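Local coordinates for adapter protein MecA 1 (Bacillus subtilis, PDB 3JTP) that recognises unfolded, aggregated or regulatory proteins such as ComK and delivers them to the ClpC protease, the adaptor being seen here as its C-terminal, ClpC-interacting domain, at residues S30-Y35 / A88-K93; L7-R12 / V45-M50; L11-F16 / E64-S69. The protein carries 3 engineered substitutions. All coordinates share one frame; numbering follows the deposited sequence.

Contact 1 (S30-Y35 / A88-K93); sequences SKTTLY and ALETIK
Thr32 meets the first turn of helix 88-96 with both its backbone and its side chain. Its carbonyl O accepts the amide of Ala88, Ala88 N to Thr32 O 3.1 Å, with the donor lying above the carbonyl plane. Followed outward, the threonine CB carries OG1 between the backbone N and the carbonyl carbon (chi1 50°), which turns the hydroxyl to the helix start; there Thr32 OG1 accepts Leu89 N at 3.2 Å in a nearly straight bond (171°). The other branch, CG2, packs on Val45 of the neighbouring strand. Threonine thus suits a place needing an acceptor and a methyl together, and an alanine here would probably leave the amide of Leu89 without its side-chain acceptor and open a gap beside Val45. Two residues on, Leu34 CB rests 3.7 Å from Ala88 CB, a methyl small enough to let helix and strand come together, while Leu34 CD2 reaches Ile92 CD1 at 4.2 Å. The axes of strand 31-35 and helix segment 88-93 approach to 7.5 Å at 69°. Strand 31-37 runs between strands 40-46 and 81-84; helix 88-96 covers its Thr32 and Leu34 side, with Ile92 also packing on helix 16-24 and Leu89 on Leu43.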
loop_
_atom_site.group_PDB
_atom_site.type_symbol
_atom_site.label_atom_id
_atom_site.label_comp_id
_atom_site.label_asym_id
_atom_site.label_seq_id
_atom_site.Cartn_x
_atom_site.Cartn_y
_atom_site.Cartn_z
ATOM N N SER A 30 -1.268 7.730 -6.168
ATOM C CA SER A 30 -2.472 8.375 -5.689
ATOM C C SER A 30 -2.891 7.699 -4.385
ATOM O O SER A 30 -2.023 7.399 -3.561
ATOM C CB SER A 30 -3.564 8.392 -6.757
ATOM O OG SER A 30 -3.204 9.301 -7.789
ATOM N N LYS A 31 -4.183 7.430 -4.195
ATOM C CA LYS A 31 -4.683 7.049 -2.868
ATOM C C LYS A 31 -4.189 5.685 -2.358
ATOM O O LYS A 31 -4.272 4.670 -3.049
ATOM C CB LYS A 31 -6.208 7.135 -2.812
ATOM C CG LYS A 31 -6.755 8.462 -3.318
ATOM C CD LYS A 31 -8.271 8.404 -3.493
ATOM C CE LYS A 31 -8.774 9.422 -4.519
ATOM N NZ LYS A 31 -10.212 9.175 -4.876
ATOM N N THR A 32 -3.666 5.689 -1.140
ATOM C CA THR A 32 -3.263 4.466 -0.477
ATOM C C THR A 32 -3.821 4.482 0.938
ATOM O O THR A 32 -3.787 5.514 1.604
ATOM C CB THR A 32 -1.732 4.302 -0.463
ATOM O OG1 THR A 32 -1.116 5.504 0.027
ATOM C CG2 THR A 32 -1.222 4.018 -1.858
ATOM N N THR A 33 -4.383 3.353 1.371
ATOM C CA THR A 33 -4.789 3.177 2.763
ATOM C C THR A 33 -4.060 1.965 3.340
ATOM O O THR A 33 -3.934 0.927 2.685
ATOM C CB THR A 33 -6.334 3.041 2.903
ATOM O OG1 THR A 33 -6.950 4.235 2.408
ATOM C CG2 THR A 33 -6.765 2.823 4.375
ATOM N N LEU A 34 -3.553 2.112 4.557
ATOM C CA LEU A 34 -2.751 1.063 5.168
ATOM C C LEU A 34 -3.463 0.420 6.355
ATOM O O LEU A 34 -3.986 1.125 7.218
ATOM C CB LEU A 34 -1.385 1.630 5.591
ATOM C CG LEU A 34 -0.401 0.650 6.236
ATOM C CD1 LEU A 34 0.269 -0.266 5.197
ATOM C CD2 LEU A 34 0.652 1.421 7.035
ATOM N N TYR A 35 -3.479 -0.915 6.384
ATOM C CA TYR A 35 -4.048 -1.683 7.487
ATOM C C TYR A 35 -3.004 -2.677 8.013
ATOM O O TYR A 35 -2.061 -3.016 7.293
ATOM C CB TYR A 35 -5.266 -2.507 7.024
ATOM C CG TYR A 35 -6.458 -1.730 6.524
ATOM C CD1 TYR A 35 -7.598 -1.553 7.310
ATOM C CD2 TYR A 35 -6.460 -1.196 5.248
ATOM C CE1 TYR A 35 -8.695 -0.843 6.830
ATOM C CE2 TYR A 35 -7.538 -0.491 4.766
ATOM C CZ TYR A 35 -8.644 -0.313 5.550
ATOM O OH TYR A 35 -9.683 0.406 5.019
ATOM N N ALA A 88 -1.571 7.140 2.930
ATOM C CA ALA A 88 -0.722 6.297 3.763
ATOM C C ALA A 88 0.765 6.357 3.415
ATOM O O ALA A 88 1.584 6.612 4.279
ATOM C CB ALA A 88 -1.226 4.854 3.752
ATOM N N LEU A 89 1.123 6.149 2.156
ATOM C CA LEU A 89 2.544 6.073 1.805
ATOM C C LEU A 89 3.262 7.401 2.042
ATOM O O LEU A 89 4.372 7.416 2.584
ATOM C CB LEU A 89 2.759 5.570 0.374
ATOM C CG LEU A 89 2.553 4.073 0.120
ATOM C CD1 LEU A 89 2.987 3.741 -1.292
ATOM C CD2 LEU A 89 3.290 3.182 1.126
ATOM N N GLU A 90 2.619 8.504 1.653
ATOM C CA GLU A 90 3.133 9.848 1.942
ATOM C C GLU A 90 3.316 10.057 3.450
ATOM O O GLU A 90 4.293 10.641 3.894
ATOM C CB GLU A 90 2.175 10.937 1.411
ATOM C CG GLU A 90 1.981 10.999 -0.111
ATOM C CD GLU A 90 0.861 10.097 -0.605
ATOM O OE1 GLU A 90 0.307 9.338 0.219
ATOM O OE2 GLU A 90 0.538 10.141 -1.818
ATOM N N THR A 91 2.358 9.595 4.248
ATOM C CA THR A 91 2.474 9.798 5.683
ATOM C C THR A 91 3.606 8.952 6.252
ATOM O O THR A 91 4.387 9.425 7.073
ATOM C CB THR A 91 1.143 9.513 6.415
ATOM O OG1 THR A 91 0.143 10.419 5.931
ATOM C CG2 THR A 91 1.300 9.701 7.923
ATOM N N ILE A 92 3.699 7.700 5.809
ATOM C CA ILE A 92 4.795 6.840 6.238
ATOM C C ILE A 92 6.172 7.435 5.817
ATOM O O ILE A 92 7.112 7.497 6.613
ATOM C CB ILE A 92 4.641 5.405 5.680
ATOM C CG1 ILE A 92 3.377 4.725 6.245
ATOM C CG2 ILE A 92 5.868 4.595 6.008
ATOM C CD1 ILE A 92 3.401 4.544 7.731
ATOM N N LYS A 93 6.290 7.871 4.569
ATOM C CA LYS A 93 7.557 8.447 4.126
ATOM C C LYS A 93 7.972 9.588 5.059
ATOM O O LYS A 93 9.100 9.624 5.539
ATOM C CB LYS A 93 7.459 8.933 2.682
ATOM C CG LYS A 93 8.715 9.646 2.170
ATOM C CD LYS A 93 8.433 10.259 0.804
ATOM C CE LYS A 93 9.440 11.331 0.443
ATOM N NZ LYS A 93 9.005 12.013 -0.798
#

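Contact 2 (L7-R12 / V45-M50); sequences LQFVLR and VDFCDM. Engineered in segment 45-50: Asp49 (natural residue Asn).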
loop_
_atom_site.group_PDB
_atom_site.type_symbol
_atom_site.label_atom_id
_atom_site.label_comp_id
_atom_site.label_asym_id
_atom_site.label_seq_id
_atom_site.Cartn_x
_atom_site.Cartn_y
_atom_site.Cartn_z
ATOM N N LEU A 7 -7.452 1.058 -11.667
ATOM C CA LEU A 7 -8.058 -0.034 -10.905
ATOM C C LEU A 7 -7.482 -0.154 -9.485
ATOM O O LEU A 7 -6.515 0.531 -9.125
ATOM C CB LEU A 7 -7.931 -1.360 -11.662
ATOM C CG LEU A 7 -6.550 -1.794 -12.170
ATOM C CD1 LEU A 7 -6.612 -3.225 -12.724
ATOM C CD2 LEU A 7 -5.981 -0.832 -13.219
ATOM N N GLN A 8 -8.086 -1.030 -8.689
ATOM C CA GLN A 8 -7.756 -1.160 -7.274
ATOM C C GLN A 8 -6.934 -2.411 -6.941
ATOM O O GLN A 8 -7.013 -3.434 -7.627
ATOM C CB GLN A 8 -9.037 -1.096 -6.441
ATOM C CG GLN A 8 -9.546 0.329 -6.262
ATOM C CD GLN A 8 -10.999 0.512 -6.676
ATOM O OE1 GLN A 8 -11.356 1.543 -7.243
ATOM N NE2 GLN A 8 -11.837 -0.486 -6.407
ATOM N N PHE A 9 -6.110 -2.304 -5.905
ATOM C CA PHE A 9 -5.288 -3.421 -5.467
ATOM C C PHE A 9 -5.161 -3.448 -3.960
ATOM O O PHE A 9 -5.077 -2.399 -3.311
ATOM C CB PHE A 9 -3.887 -3.351 -6.073
ATOM C CG PHE A 9 -3.840 -3.679 -7.525
ATOM C CD1 PHE A 9 -3.579 -4.977 -7.947
ATOM C CD2 PHE A 9 -4.060 -2.692 -8.485
ATOM C CE1 PHE A 9 -3.541 -5.288 -9.308
ATOM C CE2 PHE A 9 -4.021 -2.992 -9.842
ATOM C CZ PHE A 9 -3.762 -4.288 -10.256
ATOM N N VAL A 10 -5.159 -4.650 -3.398
ATOM C CA VAL A 10 -4.683 -4.802 -2.044
ATOM C C VAL A 10 -3.379 -5.559 -2.106
ATOM O O VAL A 10 -3.331 -6.672 -2.630
ATOM C CB VAL A 10 -5.626 -5.589 -1.181
ATOM C CG1 VAL A 10 -4.916 -5.959 0.101
ATOM C CG2 VAL A 10 -6.883 -4.781 -0.894
ATOM N N LEU A 11 -2.330 -4.954 -1.558
ATOM C CA LEU A 11 -0.994 -5.542 -1.577
ATOM C C LEU A 11 -0.596 -5.907 -0.156
ATOM O O LEU A 11 -0.856 -5.145 0.785
ATOM C CB LEU A 11 0.015 -4.553 -2.165
ATOM C CG LEU A 11 -0.363 -3.941 -3.519
ATOM C CD1 LEU A 11 0.652 -2.897 -3.923
ATOM C CD2 LEU A 11 -0.505 -4.996 -4.604
ATOM N N ARG A 12 0.024 -7.069 0.024
ATOM C CA ARG A 12 0.411 -7.466 1.364
ATOM C C ARG A 12 1.909 -7.399 1.555
ATOM O O ARG A 12 2.691 -7.805 0.673
ATOM C CB ARG A 12 -0.093 -8.859 1.705
ATOM C CG ARG A 12 0.635 -9.985 1.000
ATOM C CD ARG A 12 0.242 -11.327 1.633
ATOM N NE ARG A 12 0.844 -12.461 0.934
ATOM C CZ ARG A 12 0.458 -12.855 -0.269
ATOM N NH1 ARG A 12 -0.505 -12.180 -0.869
ATOM N NH2 ARG A 12 1.041 -13.895 -0.873
ATOM N N VAL A 45 -4.605 0.054 -2.419
ATOM C CA VAL A 45 -4.029 0.954 -3.416
ATOM C C VAL A 45 -4.978 1.303 -4.556
ATOM O O VAL A 45 -5.293 0.450 -5.391
ATOM C CB VAL A 45 -2.770 0.366 -4.030
ATOM C CG1 VAL A 45 -2.241 1.302 -5.123
ATOM C CG2 VAL A 45 -1.740 0.165 -2.959
ATOM N N ASP A 46 -5.408 2.561 -4.597
ATOM C CA ASP A 46 -6.320 3.028 -5.632
ATOM C C ASP A 46 -5.609 3.965 -6.583
ATOM O O ASP A 46 -5.315 5.113 -6.239
ATOM C CB ASP A 46 -7.521 3.749 -5.020
ATOM C CG ASP A 46 -8.586 4.085 -6.058
ATOM O OD1 ASP A 46 -8.384 3.723 -7.243
ATOM O OD2 ASP A 46 -9.621 4.702 -5.692
ATOM N N PHE A 47 -5.331 3.464 -7.780
ATOM C CA PHE A 47 -4.722 4.270 -8.825
ATOM C C PHE A 47 -5.789 5.101 -9.557
ATOM O O PHE A 47 -5.581 5.522 -10.693
ATOM C CB PHE A 47 -4.010 3.358 -9.819
ATOM C CG PHE A 47 -2.804 2.647 -9.254
ATOM C CD1 PHE A 47 -1.612 3.325 -9.050
ATOM C CD2 PHE A 47 -2.858 1.291 -8.953
ATOM C CE1 PHE A 47 -0.494 2.671 -8.550
ATOM C CE2 PHE A 47 -1.734 0.626 -8.449
ATOM C CZ PHE A 47 -0.553 1.320 -8.248
ATOM N N CYS A 48 -6.914 5.342 -8.879
ATOM C CA CYS A 48 -8.147 5.856 -9.490
ATOM C C CYS A 48 -8.012 6.264 -10.950
ATOM O O CYS A 48 -8.447 5.532 -11.845
ATOM C CB CYS A 48 -8.754 6.993 -8.657
ATOM S SG CYS A 48 -7.674 8.407 -8.414
ATOM N N ASP A 49 -7.423 7.437 -11.183
ATOM C CA ASP A 49 -7.160 7.908 -12.539
ATOM C C ASP A 49 -5.661 8.133 -12.755
ATOM O O ASP A 49 -5.075 9.112 -12.290
ATOM C CB ASP A 49 -7.985 9.163 -12.878
ATOM C CG ASP A 49 -7.209 10.455 -12.679
ATOM O OD1 ASP A 49 -6.344 10.766 -13.527
ATOM O OD2 ASP A 49 -7.472 11.168 -11.685
ATOM N N MET A 50 -5.049 7.182 -13.442
ATOM C CA MET A 50 -3.666 7.269 -13.854
ATOM C C MET A 50 -3.734 6.584 -15.203
ATOM O O MET A 50 -4.806 6.138 -15.611
ATOM C CB MET A 50 -2.790 6.487 -12.881
ATOM C CG MET A 50 -1.556 7.219 -12.392
ATOM S SD MET A 50 -1.171 6.763 -10.683
ATOM C CE MET A 50 -2.590 7.469 -9.879
#
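Strands 8-13 and 40-46 pair antiparallel within the central sheet of the domain, and this contact is the end of that pairing where the second strand runs out into a loop. Phe9 and Val45 form a hydrogen-bonded pair: Val45 N gives to Phe9 O at 2.7 Å, nearly along the C=O axis, and Phe9 N gives to Val45 O at 2.9 Å, tilted 22° from the carbonyl plane. Beyond it, Phe47 N makes a weak bond to Leu7 O at 3.4 Å, the last rung before the chain turns away.

Gln8 and Asp46, the non-hydrogen-bonded pair, place their side chains alongside each other and pointing the same way on the face that carries them both. Gln8 CG comes within 3.7 Å of Asp46 OD1, with the amide and carboxylate planes turned 84° apart; polar side chains suit this side, where Gln8 is exposed and Asp46 partly so.

On the face of Phe9 and Val45 the contacts are apolar. Leu11 CD1 meets Val45 CG2 at 4.0 Å, the branch that stands beside the backbone N (chi1 of Val45 177°), while Val45 CG1 lies over one face of the Phe47 ring, offset toward its rim. Phe9 CD2 touches Phe47 CE2 at 4.1 Å, at the edge of the Phe47 ring. Bulky apolar residues fit here, where Phe47 and Leu11 also pack on helix 54-65. The arrangement is that of an antiparallel sheet in an alpha+beta domain, with one face of this strand pair packed against a helix.

Contact 3 (L11-F16 / E64-S69); sequences LRFGDF and EYANES. Engineered in segment 64-69: Asn67 (natural residue Thr).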
loop_
_atom_site.group_PDB
_atom_site.type_symbol
_atom_site.label_atom_id
_atom_site.label_comp_id
_atom_site.label_asym_id
_atom_site.label_seq_id
_atom_site.Cartn_x
_atom_site.Cartn_y
_atom_site.Cartn_z
ATOM N N LEU A 11 -2.330 -4.954 -1.558
ATOM C CA LEU A 11 -0.994 -5.542 -1.577
ATOM C C LEU A 11 -0.596 -5.907 -0.156
ATOM O O LEU A 11 -0.856 -5.145 0.785
ATOM C CB LEU A 11 0.015 -4.553 -2.165
ATOM C CG LEU A 11 -0.363 -3.941 -3.519
ATOM C CD1 LEU A 11 0.652 -2.897 -3.923
ATOM C CD2 LEU A 11 -0.505 -4.996 -4.604
ATOM N N ARG A 12 0.024 -7.069 0.024
ATOM C CA ARG A 12 0.411 -7.466 1.364
ATOM C C ARG A 12 1.909 -7.399 1.555
ATOM O O ARG A 12 2.691 -7.805 0.673
ATOM C CB ARG A 12 -0.093 -8.859 1.705
ATOM C CG ARG A 12 0.635 -9.985 1.000
ATOM C CD ARG A 12 0.242 -11.327 1.633
ATOM N NE ARG A 12 0.844 -12.461 0.934
ATOM C CZ ARG A 12 0.458 -12.855 -0.269
ATOM N NH1 ARG A 12 -0.505 -12.180 -0.869
ATOM N NH2 ARG A 12 1.041 -13.895 -0.873
ATOM N N PHE A 13 2.299 -6.888 2.718
ATOM C CA PHE A 13 3.710 -6.756 3.071
ATOM C C PHE A 13 4.043 -7.675 4.227
ATOM O O PHE A 13 3.334 -7.700 5.221
ATOM C CB PHE A 13 4.031 -5.313 3.473
ATOM C CG PHE A 13 3.876 -4.322 2.358
ATOM C CD1 PHE A 13 4.989 -3.760 1.747
ATOM C CD2 PHE A 13 2.610 -3.940 1.920
ATOM C CE1 PHE A 13 4.850 -2.836 0.729
ATOM C CE2 PHE A 13 2.463 -3.011 0.884
ATOM C CZ PHE A 13 3.592 -2.462 0.291
ATOM N N GLY A 14 5.145 -8.405 4.103
ATOM C CA GLY A 14 5.596 -9.280 5.170
ATOM C C GLY A 14 6.038 -8.538 6.424
ATOM O O GLY A 14 5.972 -9.080 7.517
ATOM N N ASP A 15 6.500 -7.300 6.281
ATOM C CA ASP A 15 6.817 -6.520 7.469
ATOM C C ASP A 15 6.837 -5.013 7.228
ATOM O O ASP A 15 6.904 -4.547 6.099
ATOM C CB ASP A 15 8.129 -6.986 8.104
ATOM C CG ASP A 15 9.336 -6.661 7.245
ATOM O OD1 ASP A 15 9.133 -6.341 6.054
ATOM O OD2 ASP A 15 10.481 -6.726 7.754
ATOM N N PHE A 16 6.769 -4.259 8.311
ATOM C CA PHE A 16 6.688 -2.816 8.215
ATOM C C PHE A 16 7.866 -2.164 7.473
ATOM O O PHE A 16 7.672 -1.157 6.801
ATOM C CB PHE A 16 6.514 -2.194 9.601
ATOM C CG PHE A 16 5.998 -0.809 9.557
ATOM C CD1 PHE A 16 4.843 -0.527 8.857
ATOM C CD2 PHE A 16 6.673 0.215 10.185
ATOM C CE1 PHE A 16 4.356 0.760 8.780
ATOM C CE2 PHE A 16 6.202 1.501 10.122
ATOM C CZ PHE A 16 5.033 1.777 9.422
ATOM N N GLU A 64 7.903 -5.241 -5.556
ATOM C CA GLU A 64 9.197 -5.728 -5.085
ATOM C C GLU A 64 9.184 -5.824 -3.573
ATOM O O GLU A 64 9.915 -6.622 -2.984
ATOM C CB GLU A 64 10.328 -4.821 -5.548
ATOM C CG GLU A 64 10.484 -4.855 -7.033
ATOM C CD GLU A 64 11.891 -4.641 -7.471
ATOM O OE1 GLU A 64 12.095 -4.762 -8.685
ATOM O OE2 GLU A 64 12.782 -4.368 -6.628
ATOM N N TYR A 65 8.334 -5.000 -2.961
ATOM C CA TYR A 65 8.198 -4.960 -1.519
ATOM C C TYR A 65 6.959 -5.687 -1.025
ATOM O O TYR A 65 6.836 -5.961 0.165
ATOM C CB TYR A 65 8.218 -3.517 -1.051
ATOM C CG TYR A 65 9.548 -2.915 -1.366
ATOM C CD1 TYR A 65 10.679 -3.277 -0.636
ATOM C CD2 TYR A 65 9.698 -2.059 -2.429
ATOM C CE1 TYR A 65 11.912 -2.776 -0.930
ATOM C CE2 TYR A 65 10.943 -1.546 -2.741
ATOM C CZ TYR A 65 12.043 -1.916 -1.980
ATOM O OH TYR A 65 13.260 -1.411 -2.275
ATOM N N ALA A 66 6.061 -6.031 -1.938
ATOM C CA ALA A 66 4.805 -6.682 -1.553
ATOM C C ALA A 66 4.302 -7.744 -2.541
ATOM O O ALA A 66 4.890 -7.958 -3.602
ATOM C CB ALA A 66 3.736 -5.631 -1.330
ATOM N N ASN A 67 3.191 -8.389 -2.181
ATOM C CA ASN A 67 2.546 -9.374 -3.036
ATOM C C ASN A 67 1.067 -9.026 -3.201
ATOM O O ASN A 67 0.453 -8.495 -2.281
ATOM C CB ASN A 67 2.681 -10.763 -2.402
ATOM C CG ASN A 67 4.100 -11.328 -2.525
ATOM O OD1 ASN A 67 4.536 -11.705 -3.614
ATOM N ND2 ASN A 67 4.818 -11.386 -1.408
ATOM N N GLU A 68 0.487 -9.320 -4.359
ATOM C CA GLU A 68 -0.940 -9.094 -4.537
ATOM C C GLU A 68 -1.731 -10.016 -3.612
ATOM O O GLU A 68 -1.427 -11.198 -3.511
ATOM C CB GLU A 68 -1.338 -9.296 -5.995
ATOM C CG GLU A 68 -1.303 -8.008 -6.816
ATOM C CD GLU A 68 -1.243 -8.264 -8.309
ATOM O OE1 GLU A 68 -0.254 -8.894 -8.767
ATOM O OE2 GLU A 68 -2.179 -7.837 -9.020
ATOM N N SER A 69 -2.711 -9.469 -2.901
ATOM C CA SER A 69 -3.512 -10.298 -2.005
ATOM C C SER A 69 -4.963 -10.399 -2.466
ATOM O O SER A 69 -5.487 -9.488 -3.115
ATOM C CB SER A 69 -3.468 -9.761 -0.570
ATOM O OG SER A 69 -4.252 -10.561 0.310
HETATM O O HOH W 1 7.146 -7.589 2.136
#
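The ring of Phe13 carries the methyl of Ala66 on one face, almost over its centre: Ala66 CB stands 3.5 Å from the ring centroid and 8° off its normal, a CH-pi contact that a small residue permits at such close range. Tyr65 CB lies beyond the rim beside Phe13 CE1, 3.9 Å away. The second flat group is the guanidinium of Arg12. Over its centre lies CB of Asn67, an engineered substitution, 3.7 Å from Arg12 CZ, whereas Ser69 CA sits at the edge, in plane. Near that plane too is the carbonyl of Glu68, which takes a weak bond from Arg12 NH1 to its O at 3.0 Å. The arginine leaves its strand with CG between the backbone N and the carbonyl carbon (chi1 73°) and then runs extended to NE, a length that carries its charged end across the neighbouring strand.

Beneath these groups Arg12 and Asn67 form the hydrogen-bonded antiparallel pair: Arg12 N to Asn67 O is 2.7 Å and Asn67 N to Arg12 O is 3.0 Å. A water accepts from Gly14 N and donates to Tyr65 O, bridging the two segments where the ladder ends. Leu11 adds CD2 alongside Glu68 CG at 3.8 Å. Strand 67-68 thus edges the sheet within this chain beside strand 8-13, following helix 54-65 after Ala66, while Phe13 also packs on Val19 and Leu22 of helix 16-24.

All three contacts build on one antiparallel sheet. Contacts 2 and 3 share Leu11 and Arg12 on strand 8-13, which pairs with strand 40-46 on one side and with strand 67-68 on the other; Val10 O and Ser69 N, 2.9 Å apart, probably add a hydrogen bond to the latter pairing. Contact 1 joins through the next strand over, where Lys31 O and Asp46 N lie 2.9 Å apart, again a probable hydrogen bond. Contacts 1 and 3, with centres about 14 Å apart on opposite sides of the chain's centre, still meet through Phe16, whose CZ is 3.6 Å from Ile92 CD1. Together they span the sheet from edge strand 67-68 to strand 31-37, on which helix 88-96 packs.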